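Alpha/beta hydrolase fold protein (Ochrobactrum, PDB 4G9E) is an N-acyl homoserine lactonase of the alpha/beta hydrolase fold that probably hydrolyses the ester bond in the lactone ring of bacterial signal molecules. Local coordinates at residues A[56-59]-A[64-67]; A[83-88]-A[112-117]; A[41-46]-A[249-254]; A[9-14]-A[71-76]; A[51-56]-A[91-96]. One frame throughout, in Å; residues are numbered along the deposited sequence.

Contact 1 of 5, residues A[56-59]-A[64-67]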
# COMPACT_ATOMS: atom_id res chain seq x y z
N ALA A 56 4.47 -9.79 2.32
CA ALA A 56 4.87 -8.56 1.63
C ALA A 56 5.35 -8.88 0.23
O ALA A 56 6.54 -9.13 0.02
CB ALA A 56 5.96 -7.83 2.42
N PRO A 57 4.42 -8.91 -0.74
CA PRO A 57 4.80 -9.24 -2.12
C PRO A 57 5.35 -8.04 -2.86
O PRO A 57 5.33 -6.91 -2.37
CB PRO A 57 3.47 -9.64 -2.77
CG PRO A 57 2.45 -9.67 -1.69
CD PRO A 57 2.96 -8.81 -0.57
N ASP A 58 5.86 -8.29 -4.05
CA ASP A 58 6.22 -7.23 -4.98
C ASP A 58 5.18 -7.19 -6.09
O ASP A 58 4.87 -8.22 -6.71
CB ASP A 58 7.60 -7.47 -5.58
CG ASP A 58 8.71 -7.33 -4.55
OD1 ASP A 58 8.50 -6.65 -3.53
OD2 ASP A 58 9.80 -7.90 -4.75
N LEU A 59 4.61 -6.02 -6.34
CA LEU A 59 3.70 -5.86 -7.46
C LEU A 59 4.39 -6.20 -8.77
O LEU A 59 5.60 -6.03 -8.90
CB LEU A 59 3.18 -4.42 -7.54
CG LEU A 59 2.38 -3.89 -6.36
CD1 LEU A 59 2.07 -2.42 -6.56
CD2 LEU A 59 1.10 -4.70 -6.15
N LYS A 64 11.42 -7.65 -7.00
CA LYS A 64 11.90 -8.92 -7.52
C LYS A 64 10.83 -9.66 -8.36
O LYS A 64 11.05 -10.74 -8.79
CB LYS A 64 12.39 -9.81 -6.37
CG LYS A 64 13.57 -9.18 -5.68
CD LYS A 64 14.37 -10.07 -4.79
CE LYS A 64 15.46 -9.23 -4.15
NZ LYS A 64 16.54 -8.92 -5.09
N SER A 65 9.66 -9.06 -8.54
CA SER A 65 8.67 -9.63 -9.45
C SER A 65 9.08 -9.33 -10.88
O SER A 65 9.85 -8.41 -11.13
CB SER A 65 7.30 -9.04 -9.16
OG SER A 65 6.80 -9.56 -7.94
N THR A 66 8.56 -10.11 -11.82
CA THR A 66 8.79 -9.81 -13.23
C THR A 66 7.91 -8.65 -13.64
O THR A 66 6.95 -8.29 -12.95
CB THR A 66 8.47 -11.01 -14.15
OG1 THR A 66 7.10 -11.39 -14.02
CG2 THR A 66 9.36 -12.20 -13.82
N ASP A 67 8.25 -8.03 -14.76
CA ASP A 67 7.32 -7.12 -15.39
C ASP A 67 6.03 -7.88 -15.69
O ASP A 67 6.03 -9.11 -15.77
CB ASP A 67 7.92 -6.51 -16.66
CG ASP A 67 9.05 -5.54 -16.37
OD1 ASP A 67 9.22 -5.15 -15.19
OD2 ASP A 67 9.75 -5.15 -17.32

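Contact 2 of 5, residues A[83-88]-A[112-117]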
# COMPACT_ATOMS: atom_id res chain seq x y z
N ALA A 83 -4.29 -8.79 -9.10
CA ALA A 83 -3.08 -9.58 -8.90
C ALA A 83 -2.90 -10.00 -7.44
O ALA A 83 -2.57 -11.15 -7.15
CB ALA A 83 -1.85 -8.80 -9.38
N MET A 84 -3.12 -9.07 -6.51
CA MET A 84 -2.95 -9.40 -5.11
C MET A 84 -4.02 -10.38 -4.64
O MET A 84 -3.76 -11.23 -3.79
CB MET A 84 -2.96 -8.13 -4.25
CG MET A 84 -1.75 -7.23 -4.47
SD MET A 84 -0.13 -7.99 -4.19
CE MET A 84 0.32 -8.49 -5.84
N THR A 85 -5.22 -10.27 -5.19
CA THR A 85 -6.27 -11.22 -4.85
C THR A 85 -5.89 -12.62 -5.33
O THR A 85 -6.10 -13.61 -4.63
CB THR A 85 -7.64 -10.77 -5.40
OG1 THR A 85 -7.98 -9.48 -4.87
CG2 THR A 85 -8.72 -11.76 -4.99
N GLU A 86 -5.30 -12.70 -6.52
CA GLU A 86 -4.82 -13.97 -7.07
C GLU A 86 -3.68 -14.54 -6.21
O GLU A 86 -3.61 -15.75 -5.96
CB GLU A 86 -4.39 -13.80 -8.53
CG GLU A 86 -3.84 -15.08 -9.16
CD GLU A 86 -3.48 -14.93 -10.63
OE1 GLU A 86 -3.68 -13.84 -11.19
OE2 GLU A 86 -3.00 -15.92 -11.22
N VAL A 87 -2.77 -13.67 -5.77
CA VAL A 87 -1.70 -14.10 -4.87
C VAL A 87 -2.29 -14.71 -3.60
O VAL A 87 -1.89 -15.80 -3.18
CB VAL A 87 -0.76 -12.92 -4.53
CG1 VAL A 87 0.09 -13.22 -3.30
CG2 VAL A 87 0.11 -12.58 -5.74
N MET A 88 -3.25 -14.03 -2.99
CA MET A 88 -3.84 -14.54 -1.76
C MET A 88 -4.59 -15.86 -1.99
O MET A 88 -4.59 -16.73 -1.12
CB MET A 88 -4.73 -13.48 -1.09
CG MET A 88 -3.98 -12.20 -0.69
SD MET A 88 -2.53 -12.46 0.35
CE MET A 88 -3.33 -12.84 1.90
N ILE A 112 -11.34 -4.32 -1.72
CA ILE A 112 -12.50 -4.53 -0.87
C ILE A 112 -13.57 -5.35 -1.59
O ILE A 112 -14.13 -6.29 -1.02
CB ILE A 112 -13.06 -3.19 -0.33
CG1 ILE A 112 -12.05 -2.54 0.63
CG2 ILE A 112 -14.41 -3.41 0.37
CD1 ILE A 112 -12.42 -1.14 1.05
N ALA A 113 -13.82 -5.03 -2.85
CA ALA A 113 -14.84 -5.74 -3.62
C ALA A 113 -14.41 -7.15 -4.04
O ALA A 113 -15.25 -8.01 -4.30
CB ALA A 113 -15.21 -4.94 -4.84
N ARG A 114 -13.11 -7.37 -4.13
CA ARG A 114 -12.54 -8.59 -4.67
C ARG A 114 -12.16 -9.63 -3.62
O ARG A 114 -11.98 -10.79 -3.95
CB ARG A 114 -11.30 -8.25 -5.49
CG ARG A 114 -11.60 -7.39 -6.72
CD ARG A 114 -10.32 -6.92 -7.41
NE ARG A 114 -10.64 -6.36 -8.71
CZ ARG A 114 -11.06 -5.12 -8.93
NH1 ARG A 114 -11.17 -4.26 -7.92
NH2 ARG A 114 -11.36 -4.73 -10.16
N TYR A 115 -12.02 -9.17 -2.38
CA TYR A 115 -11.44 -9.96 -1.29
C TYR A 115 -12.37 -9.80 -0.10
O TYR A 115 -12.07 -9.09 0.86
CB TYR A 115 -10.04 -9.43 -1.01
CG TYR A 115 -9.18 -10.29 -0.10
CD1 TYR A 115 -8.75 -11.55 -0.50
CD2 TYR A 115 -8.77 -9.83 1.14
CE1 TYR A 115 -7.96 -12.34 0.33
CE2 TYR A 115 -7.97 -10.60 1.97
CZ TYR A 115 -7.57 -11.86 1.56
OH TYR A 115 -6.78 -12.62 2.39
N PRO A 116 -13.54 -10.47 -0.17
CA PRO A 116 -14.68 -10.17 0.69
C PRO A 116 -14.49 -10.51 2.17
O PRO A 116 -15.21 -9.96 3.00
CB PRO A 116 -15.81 -11.02 0.08
CG PRO A 116 -15.10 -12.13 -0.60
CD PRO A 116 -13.87 -11.49 -1.18
N GLU A 117 -13.55 -11.38 2.48
CA GLU A 117 -13.33 -11.76 3.89
C GLU A 117 -12.19 -10.96 4.55
O GLU A 117 -11.79 -11.27 5.68
CB GLU A 117 -13.13 -13.26 4.02
CG GLU A 117 -14.39 -14.08 3.75
CD GLU A 117 -15.46 -14.01 4.90
OE1 GLU A 117 -15.26 -13.33 5.95
OE2 GLU A 117 -16.54 -14.65 4.72

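Contact 3 of 5, residues A[41-46]-A[249-254]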
# COMPACT_ATOMS: atom_id res chain seq x y z
N ALA A 41 10.69 -4.19 5.78
CA ALA A 41 11.63 -4.84 6.69
C ALA A 41 11.34 -4.60 8.18
O ALA A 41 11.42 -5.53 8.98
CB ALA A 41 13.06 -4.42 6.35
N PRO A 42 11.02 -3.36 8.58
CA PRO A 42 10.80 -3.16 10.03
C PRO A 42 9.66 -4.01 10.59
O PRO A 42 9.73 -4.47 11.73
CB PRO A 42 10.46 -1.67 10.14
CG PRO A 42 11.11 -1.05 8.95
CD PRO A 42 10.99 -2.08 7.85
N GLN A 43 8.62 -4.21 9.79
CA GLN A 43 7.48 -5.03 10.19
C GLN A 43 7.78 -6.51 10.00
O GLN A 43 7.51 -7.30 10.90
CB GLN A 43 6.22 -4.61 9.44
CG GLN A 43 5.67 -3.27 9.91
CD GLN A 43 6.53 -2.09 9.50
OE1 GLN A 43 6.96 -2.01 8.35
NE2 GLN A 43 6.78 -1.18 10.42
N LEU A 44 8.33 -6.88 8.85
CA LEU A 44 8.67 -8.27 8.59
C LEU A 44 9.57 -8.86 9.67
O LEU A 44 9.34 -9.98 10.12
CB LEU A 44 9.37 -8.41 7.24
CG LEU A 44 8.47 -8.33 6.00
CD1 LEU A 44 9.29 -7.95 4.77
CD2 LEU A 44 7.74 -9.64 5.77
N GLU A 45 10.58 -8.10 10.06
CA GLU A 45 11.64 -8.60 10.93
C GLU A 45 11.46 -8.23 12.40
O GLU A 45 12.17 -8.74 13.26
CB GLU A 45 12.99 -8.07 10.45
CG GLU A 45 13.34 -8.45 9.02
CD GLU A 45 14.62 -7.79 8.55
OE1 GLU A 45 15.30 -7.15 9.38
OE2 GLU A 45 14.94 -7.92 7.35
N GLY A 46 10.51 -7.35 12.68
CA GLY A 46 10.28 -6.87 14.03
C GLY A 46 9.12 -7.54 14.74
O GLY A 46 8.69 -8.64 14.36
N ALA A 249 6.23 7.72 4.89
CA ALA A 249 6.51 6.32 5.19
C ALA A 249 6.72 6.10 6.68
O ALA A 249 7.79 5.66 7.11
CB ALA A 249 7.73 5.85 4.41
N PRO A 250 5.69 6.37 7.50
CA PRO A 250 5.89 6.29 8.95
C PRO A 250 6.27 4.89 9.44
O PRO A 250 6.87 4.78 10.51
CB PRO A 250 4.53 6.72 9.52
CG PRO A 250 3.55 6.54 8.37
CD PRO A 250 4.35 6.88 7.15
N PHE A 251 5.93 3.84 8.69
CA PHE A 251 6.29 2.48 9.07
C PHE A 251 7.80 2.26 9.12
O PHE A 251 8.26 1.34 9.79
CB PHE A 251 5.62 1.48 8.12
CG PHE A 251 6.00 1.69 6.69
CD1 PHE A 251 7.17 1.12 6.20
CD2 PHE A 251 5.25 2.51 5.86
CE1 PHE A 251 7.57 1.34 4.90
CE2 PHE A 251 5.66 2.75 4.56
CZ PHE A 251 6.82 2.16 4.08
N ARG A 252 8.57 3.09 8.41
CA ARG A 252 10.03 3.02 8.49
C ARG A 252 10.65 4.25 9.17
O ARG A 252 11.73 4.16 9.75
CB ARG A 252 10.68 2.76 7.12
CG ARG A 252 10.51 3.89 6.11
CD ARG A 252 11.02 3.52 4.70
NE ARG A 252 12.41 3.06 4.73
CZ ARG A 252 13.46 3.87 4.79
NH1 ARG A 252 13.29 5.19 4.76
NH2 ARG A 252 14.69 3.36 4.87
N GLU A 253 9.97 5.39 9.09
CA GLU A 253 10.46 6.63 9.68
C GLU A 253 10.26 6.65 11.20
O GLU A 253 11.07 7.22 11.94
CB GLU A 253 9.74 7.83 9.05
CG GLU A 253 10.05 8.05 7.57
CD GLU A 253 9.13 9.07 6.92
OE1 GLU A 253 7.90 8.90 6.96
OE2 GLU A 253 9.64 10.06 6.35
N ALA A 254 9.16 6.04 11.64
CA ALA A 254 8.81 6.00 13.05
C ALA A 254 8.22 4.64 13.39
O ALA A 254 7.04 4.53 13.72
CB ALA A 254 7.80 7.09 13.36

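Contact 4 of 5, residues A[9-14]-A[71-76]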
# COMPACT_ATOMS: atom_id res chain seq x y z
N GLU A 9 4.00 -18.24 -9.70
CA GLU A 9 3.65 -18.07 -11.10
C GLU A 9 2.17 -17.71 -11.18
O GLU A 9 1.30 -18.55 -10.92
CB GLU A 9 3.94 -19.34 -11.90
CG GLU A 9 5.42 -19.65 -12.06
CD GLU A 9 6.15 -18.63 -12.91
OE1 GLU A 9 5.48 -17.81 -13.58
OE2 GLU A 9 7.40 -18.64 -12.92
N THR A 10 1.88 -16.46 -11.51
CA THR A 10 0.51 -16.00 -11.58
C THR A 10 0.16 -15.59 -13.00
O THR A 10 1.03 -15.53 -13.87
CB THR A 10 0.24 -14.78 -10.67
OG1 THR A 10 0.75 -13.58 -11.27
CG2 THR A 10 0.86 -14.99 -9.28
N SER A 11 -1.11 -15.30 -13.23
CA SER A 11 -1.56 -14.86 -14.54
C SER A 11 -0.97 -13.52 -14.93
O SER A 11 -1.01 -13.15 -16.10
CB SER A 11 -3.09 -14.81 -14.61
OG SER A 11 -3.61 -13.76 -13.83
N HIS A 12 -0.42 -12.80 -13.95
CA HIS A 12 0.18 -11.49 -14.19
C HIS A 12 1.68 -11.57 -14.44
O HIS A 12 2.29 -10.59 -14.89
CB HIS A 12 -0.07 -10.59 -12.98
CG HIS A 12 -1.48 -10.14 -12.85
ND1 HIS A 12 -2.46 -10.88 -12.22
CD2 HIS A 12 -2.09 -9.01 -13.28
CE1 HIS A 12 -3.60 -10.23 -12.26
NE2 HIS A 12 -3.41 -9.09 -12.91
N GLY A 13 2.27 -12.71 -14.13
CA GLY A 13 3.71 -12.85 -14.14
C GLY A 13 4.19 -13.54 -12.88
O GLY A 13 3.40 -14.05 -12.09
N ARG A 14 5.50 -13.56 -12.70
CA ARG A 14 6.08 -14.22 -11.53
C ARG A 14 6.18 -13.20 -10.41
O ARG A 14 6.87 -12.20 -10.53
CB ARG A 14 7.45 -14.80 -11.87
CG ARG A 14 7.96 -15.80 -10.84
CD ARG A 14 9.30 -16.38 -11.24
NE ARG A 14 10.35 -15.36 -11.26
CZ ARG A 14 10.97 -14.95 -12.36
NH1 ARG A 14 10.67 -15.48 -13.54
NH2 ARG A 14 11.91 -14.02 -12.28
N PRO A 71 0.96 -5.48 -19.50
CA PRO A 71 0.89 -4.18 -18.83
C PRO A 71 -0.49 -3.53 -18.88
O PRO A 71 -0.88 -2.85 -17.93
CB PRO A 71 1.92 -3.34 -19.60
CG PRO A 71 2.93 -4.35 -20.04
CD PRO A 71 2.14 -5.59 -20.37
N ASP A 72 -1.23 -3.76 -19.97
CA ASP A 72 -2.54 -3.16 -20.14
C ASP A 72 -3.58 -3.72 -19.16
O ASP A 72 -4.58 -3.07 -18.86
CB ASP A 72 -3.03 -3.37 -21.58
CG ASP A 72 -2.14 -2.68 -22.61
OD1 ASP A 72 -1.61 -1.60 -22.31
OD2 ASP A 72 -2.00 -3.23 -23.73
N ARG A 73 -3.35 -4.93 -18.68
CA ARG A 73 -4.22 -5.54 -17.69
C ARG A 73 -3.75 -5.23 -16.28
O ARG A 73 -4.56 -4.96 -15.39
CB ARG A 73 -4.24 -7.05 -17.88
CG ARG A 73 -5.07 -7.78 -16.86
CD ARG A 73 -4.79 -9.27 -16.91
NE ARG A 73 -5.56 -9.97 -15.88
CZ ARG A 73 -5.14 -11.05 -15.24
NH1 ARG A 73 -3.95 -11.56 -15.51
NH2 ARG A 73 -5.91 -11.61 -14.32
N SER A 74 -2.44 -5.28 -16.06
CA SER A 74 -1.90 -5.32 -14.70
C SER A 74 -1.62 -3.97 -14.04
O SER A 74 -1.78 -3.83 -12.83
CB SER A 74 -0.62 -6.14 -14.68
OG SER A 74 -0.86 -7.48 -15.07
N TYR A 75 -1.16 -3.01 -14.83
CA TYR A 75 -0.63 -1.78 -14.26
C TYR A 75 -1.73 -0.74 -14.05
O TYR A 75 -1.86 0.23 -14.81
CB TYR A 75 0.48 -1.21 -15.14
CG TYR A 75 1.73 -2.06 -15.25
CD1 TYR A 75 2.10 -2.95 -14.25
CD2 TYR A 75 2.57 -1.91 -16.35
CE1 TYR A 75 3.27 -3.69 -14.37
CE2 TYR A 75 3.74 -2.64 -16.47
CZ TYR A 75 4.09 -3.52 -15.47
OH TYR A 75 5.25 -4.26 -15.56
N SER A 76 -2.55 -0.99 -13.04
CA SER A 76 -3.60 -0.06 -12.64
C SER A 76 -3.99 -0.43 -11.23
O SER A 76 -3.73 -1.54 -10.78
CB SER A 76 -4.82 -0.18 -13.56
OG SER A 76 -5.48 -1.41 -13.37
O HOH W 1 -2.09 -11.03 -17.68
O HOH W 2 -0.14 -9.38 -16.79

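Contact 5 of 5, residues A[51-56]-A[91-96]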
# COMPACT_ATOMS: atom_id res chain seq x y z
N LYS A 51 4.93 -11.92 15.57
CA LYS A 51 3.65 -12.42 16.06
C LYS A 51 2.72 -12.86 14.93
O LYS A 51 2.15 -13.96 14.97
CB LYS A 51 2.93 -11.36 16.88
CG LYS A 51 1.57 -11.83 17.33
CD LYS A 51 1.01 -10.98 18.43
CE LYS A 51 -0.34 -11.50 18.85
NZ LYS A 51 -0.76 -10.90 20.14
N TRP A 52 2.56 -11.98 13.95
CA TRP A 52 1.58 -12.17 12.90
C TRP A 52 2.27 -12.62 11.62
O TRP A 52 3.46 -12.37 11.43
CB TRP A 52 0.81 -10.87 12.69
CG TRP A 52 -0.15 -10.57 13.83
CD1 TRP A 52 -1.30 -11.25 14.12
CD2 TRP A 52 -0.04 -9.52 14.81
NE1 TRP A 52 -1.91 -10.70 15.22
CE2 TRP A 52 -1.17 -9.62 15.65
CE3 TRP A 52 0.88 -8.49 15.05
CZ2 TRP A 52 -1.39 -8.75 16.70
CZ3 TRP A 52 0.66 -7.62 16.10
CH2 TRP A 52 -0.46 -7.76 16.92
N ARG A 53 1.52 -13.32 10.77
CA ARG A 53 2.07 -13.77 9.49
C ARG A 53 2.04 -12.61 8.50
O ARG A 53 1.02 -12.34 7.86
CB ARG A 53 1.27 -14.96 8.97
CG ARG A 53 1.79 -15.52 7.66
CD ARG A 53 0.96 -16.72 7.26
NE ARG A 53 1.45 -17.36 6.05
CZ ARG A 53 0.95 -18.50 5.58
NH1 ARG A 53 -0.04 -19.09 6.23
NH2 ARG A 53 1.43 -19.04 4.48
N VAL A 54 3.16 -11.90 8.41
CA VAL A 54 3.26 -10.75 7.52
C VAL A 54 3.65 -11.22 6.12
O VAL A 54 4.62 -11.96 5.96
CB VAL A 54 4.28 -9.73 8.04
CG1 VAL A 54 4.49 -8.60 7.04
CG2 VAL A 54 3.84 -9.19 9.39
N ILE A 55 2.87 -10.80 5.13
CA ILE A 55 3.06 -11.18 3.73
C ILE A 55 3.29 -9.90 2.95
O ILE A 55 2.43 -9.03 2.92
CB ILE A 55 1.81 -11.90 3.21
CG1 ILE A 55 1.49 -13.12 4.08
CG2 ILE A 55 1.98 -12.28 1.75
CD1 ILE A 55 0.10 -13.67 3.92
N ALA A 56 4.47 -9.79 2.32
CA ALA A 56 4.87 -8.56 1.63
C ALA A 56 5.35 -8.88 0.23
O ALA A 56 6.54 -9.13 0.02
CB ALA A 56 5.96 -7.83 2.42
N LEU A 91 -1.95 -18.47 -2.13
CA LEU A 91 -1.43 -18.67 -0.78
C LEU A 91 -2.47 -19.32 0.13
O LEU A 91 -2.15 -19.75 1.24
CB LEU A 91 -0.98 -17.35 -0.17
CG LEU A 91 0.19 -16.63 -0.83
CD1 LEU A 91 0.51 -15.35 -0.06
CD2 LEU A 91 1.41 -17.53 -0.91
N GLY A 92 -3.72 -19.37 -0.33
CA GLY A 92 -4.79 -20.00 0.42
C GLY A 92 -5.27 -19.23 1.64
O GLY A 92 -5.70 -19.84 2.62
N ILE A 93 -5.20 -17.90 1.58
CA ILE A 93 -5.54 -17.05 2.71
C ILE A 93 -6.61 -16.04 2.31
O ILE A 93 -6.34 -15.14 1.52
CB ILE A 93 -4.31 -16.30 3.22
CG1 ILE A 93 -3.25 -17.30 3.69
CG2 ILE A 93 -4.68 -15.33 4.34
CD1 ILE A 93 -1.93 -16.66 4.02
N ALA A 94 -7.81 -16.18 2.86
CA ALA A 94 -8.94 -15.36 2.45
C ALA A 94 -9.27 -14.21 3.41
O ALA A 94 -10.01 -13.30 3.06
CB ALA A 94 -10.18 -16.23 2.24
N ASP A 95 -8.71 -14.25 4.62
CA ASP A 95 -9.13 -13.33 5.68
C ASP A 95 -8.02 -12.46 6.25
O ASP A 95 -8.03 -12.11 7.43
CB ASP A 95 -9.83 -14.10 6.80
CG ASP A 95 -8.90 -15.09 7.48
OD1 ASP A 95 -7.78 -15.33 6.98
OD2 ASP A 95 -9.31 -15.64 8.53
N ALA A 96 -7.06 -12.10 5.42
CA ALA A 96 -6.00 -11.22 5.87
C ALA A 96 -6.56 -9.86 6.26
O ALA A 96 -7.56 -9.38 5.72
CB ALA A 96 -4.96 -11.04 4.79
O HOH W 3 0.53 -20.47 1.98

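Contact 1 of 5, residues A[56-59]-A[64-67]
In the loop that leaves strand 52-57 of the alpha/beta hydrolase sheet, the chain turns back so that Asp58 lies against Lys64 and Ser65. The turn is closed by two hydrogen bonds that use different parts of Asp58, its carboxylate and its backbone carbonyl. Lys64 N donates to Asp58 OD2 over 2.8 Å, with a nearly straight N-H...O angle of 165°, and it comes from above the carboxylate plane. Beside this bond Lys64 CB packs 3.6 Å from Asp58 OD2. The two side chains run alongside each other, yet Lys64 NZ is 6.8 Å from Asp58 OD2, so the ammonium group makes no direct ion pair with it. The second bond, Ser65 OG to Asp58 O, measures 2.7 Å; the hydroxyl sits well out of the carbonyl plane and also lies 3.3 Å from Asp58 CB. With OG beside its own backbone N (chi1 -72°), Ser65 brings the hydroxyl to this carbonyl, while Ser65 CB rests 3.5 Å from Leu59 O. Strand 13-19 supplies much of the surroundings: Arg18 forms a salt bridge with OD2 of Asp58, and Ala16 N is hydrogen-bonded to Ser65 OG. The other carboxylate oxygen, Asp58 OD1, is held by Gly37 N and Ser36 OG. Leu59, pointing away from 64-67, packs on helix 77-91 and helix 103-111, its side chain about 8 Å from the bound N-butanoyl-L-homoserine.

Contact 2 of 5, residues A[83-88]-A[112-117]
Apolar contact between Met88 and Tyr115 makes up one half of this interface. With CG anti to N (chi1 -168°), the Tyr115 ring extends toward the helix. Met88 CB lies 3.7 Å from Tyr115 CE1, and the approach to the ring is oblique. The methionine crosses the tyrosine at about a right angle. Its chain then bends at both chi2 (-54°) and chi3 (-74°), which folds the methyl back so that Met88 CE ends 3.5 Å from Tyr115 OH. The other half is the packing of Thr85, whose two branches both meet Arg114: Thr85 OG1 is 3.6 Å from Arg114 CB, and Thr85 CG2 is 3.6 Å from Arg114 O. These are van der Waals contacts between helix 77-91 and the loop that follows helix 103-111 and leads into strand 120-124; Met111 also touches Thr85, so helix 77-91 meets the end of helix 103-111 as well, both helices of the alpha/beta hydrolase fold. The polar bonds of these residues go to other partners. Thr85 OG1 bonds to Ala81 O within its own helix, while Arg114 NE forms a salt bridge with Asp82 and NH1 a hydrogen bond to Glu110 O. The hydroxyl of Tyr115 is bonded to Ile93 O and Ala96 N. Were Tyr115 an alanine, those two backbone groups would probably lose their shared partner, and a gap would open beside Met88 CB and CE.

Contact 3 of 5, residues A[41-46]-A[249-254]
The Gln43 amide and the Phe251 ring stand almost perpendicular, their planes 83° apart, and the amide oxygen approaches the ring obliquely, with Gln43 OE1 3.8 Å from Phe251 CD1. One ring face has Ala249 O 4.2 Å above its plane, offset toward the rim; the ring also meets Trp101 edge-to-face. With CG between the backbone N and the carbonyl carbon (chi1 59°), the Phe251 ring swings so that CD1 comes near Gln43 OE1; Phe251 CB lies 3.7 Å from Gln43 NE2. In the amide plane, Gln43 NE2 donates to Phe251 O over 3.0 Å in a nearly straight bond (173°), and the same nitrogen is bonded to Asp259 OD1. Gln43 OE1 is buried without a polar partner in the model. Pro42 CB adds a 3.7 Å contact to the same Phe251 O. A leucine in place of Gln43 would probably leave Phe251 O and Asp259 without this shared donor. The Phe251 side chain is about 8 Å from the bound N-butanoyl-L-homoserine and near, without touching, a probable Ser102-His248-Glu219 triad. The contact joins helix 41-45, whose Leu44 packs on strand 52-57, to helix 250-253, whose Pro250 packs on strand 241-243. Phe258 of helix 255-270 touches both Gln43 and Phe251.

Contact 4 of 5, residues A[9-14]-A[71-76]
Ser11 OG is gripped by two nitrogens of Arg73. Arg73 NH1 donates to Ser11 OG over 2.8 Å at 159°. Arg73 NH2 reaches the same Ser11 OG at 3.2 Å with a more bent angle. Both bonds lie in the guanidinium plane, an end-on grip by two nitrogens on a single atom. Ser11 stands in the type I turn from Thr10 to Gly13 that closes the beta hairpin of strands 4-10 and 13-19, while Arg73 belongs to the short helix 71-74. Thr10 OG1 steadies this turn: it takes a bond from His12 N, which makes an ST turn, and donates to Gly13 O.

The guanidinium does more than bond at its edge. It lies flat on His12, the group centres 3.8 Å apart and the planes inclined by only 16°, with Arg73 NH1 over the middle of the imidazole. This is a parallel stack of guanidinium on imidazole, and Arg73 reaches it because its chain runs straight out from CG to NE, starting with CG anti to N (chi1 177°). Ser11 OG is also hydrogen-bonded to Glu86 OE1 of helix 77-91, its strongest polar partner, and the same carboxylate oxygen bonds weakly to His12 ND1; the Glu86 carboxylate probably offsets part of the arginine's positive charge. Two waters also link the segments. One bridges Ser11 O and Arg73 NH1. The other joins them nearer Ser74, lying 2.7 Å from Ser74 OG and donating a weak bond to His12 O.

Contact 5 of 5, residues A[51-56]-A[91-96]
Ile55 branches at CB into two arms, and each meets a different residue of 91-96. The shorter arm is CG2, anti to the backbone N, which touches Leu91 CD1 tip to tip at 3.9 Å. Along the longer arm, CG1 lies beside the backbone N (chi1 -57°), and Ile55 CD1 at its end meets Ile93 CD1 tip to tip at 3.6 Å, the tightest apolar approach here. Ile93 CD1 is shared: it also lies over the middle of one face of the Arg53 guanidinium, 3.8 Å from Arg53 CZ, so the flat polar group packs on a methyl. The polar edge of Arg53 is engaged elsewhere, NE in a salt bridge with Glu19, while NH2 donates a weak bond of 3.0 Å to a water that in turn bonds to Leu91 O. Met88 of helix 77-91 touches both Ile55 and Ile93 and continues the apolar patch. At Gly92 the helix ends in a Schellman motif with positive phi, and the chain then turns toward strand 97-101. Strand 52-57, helix 77-91 and parallel strand 97-101 thus form a beta-alpha-beta crossover, passing over strand 24-30, as is typical of the alpha/beta hydrolase fold.

Contacts 1 and 5 both use strand 52-57 and share Ala56, yet contact 1 is a buried polar contact, whereas contact 5 packs methyl groups and a guanidinium. Contacts 2, 3, 4 and 5 are all partly buried. Contacts 2 and 5 meet through helix 77-91 and the loop after it, with Tyr115 of contact 2 bonded to the Ile93 carbonyl. Contact 4, whose centre is farthest from the chain's centre, relies on charge, stacking and water, and reaches contact 2 through Glu86 and contact 1 through Arg14 and Thr66. Contact 3, across the chain's centre from contact 4, combines one amide hydrogen bond with aromatic packing and touches contacts 1 and 5 through Leu44.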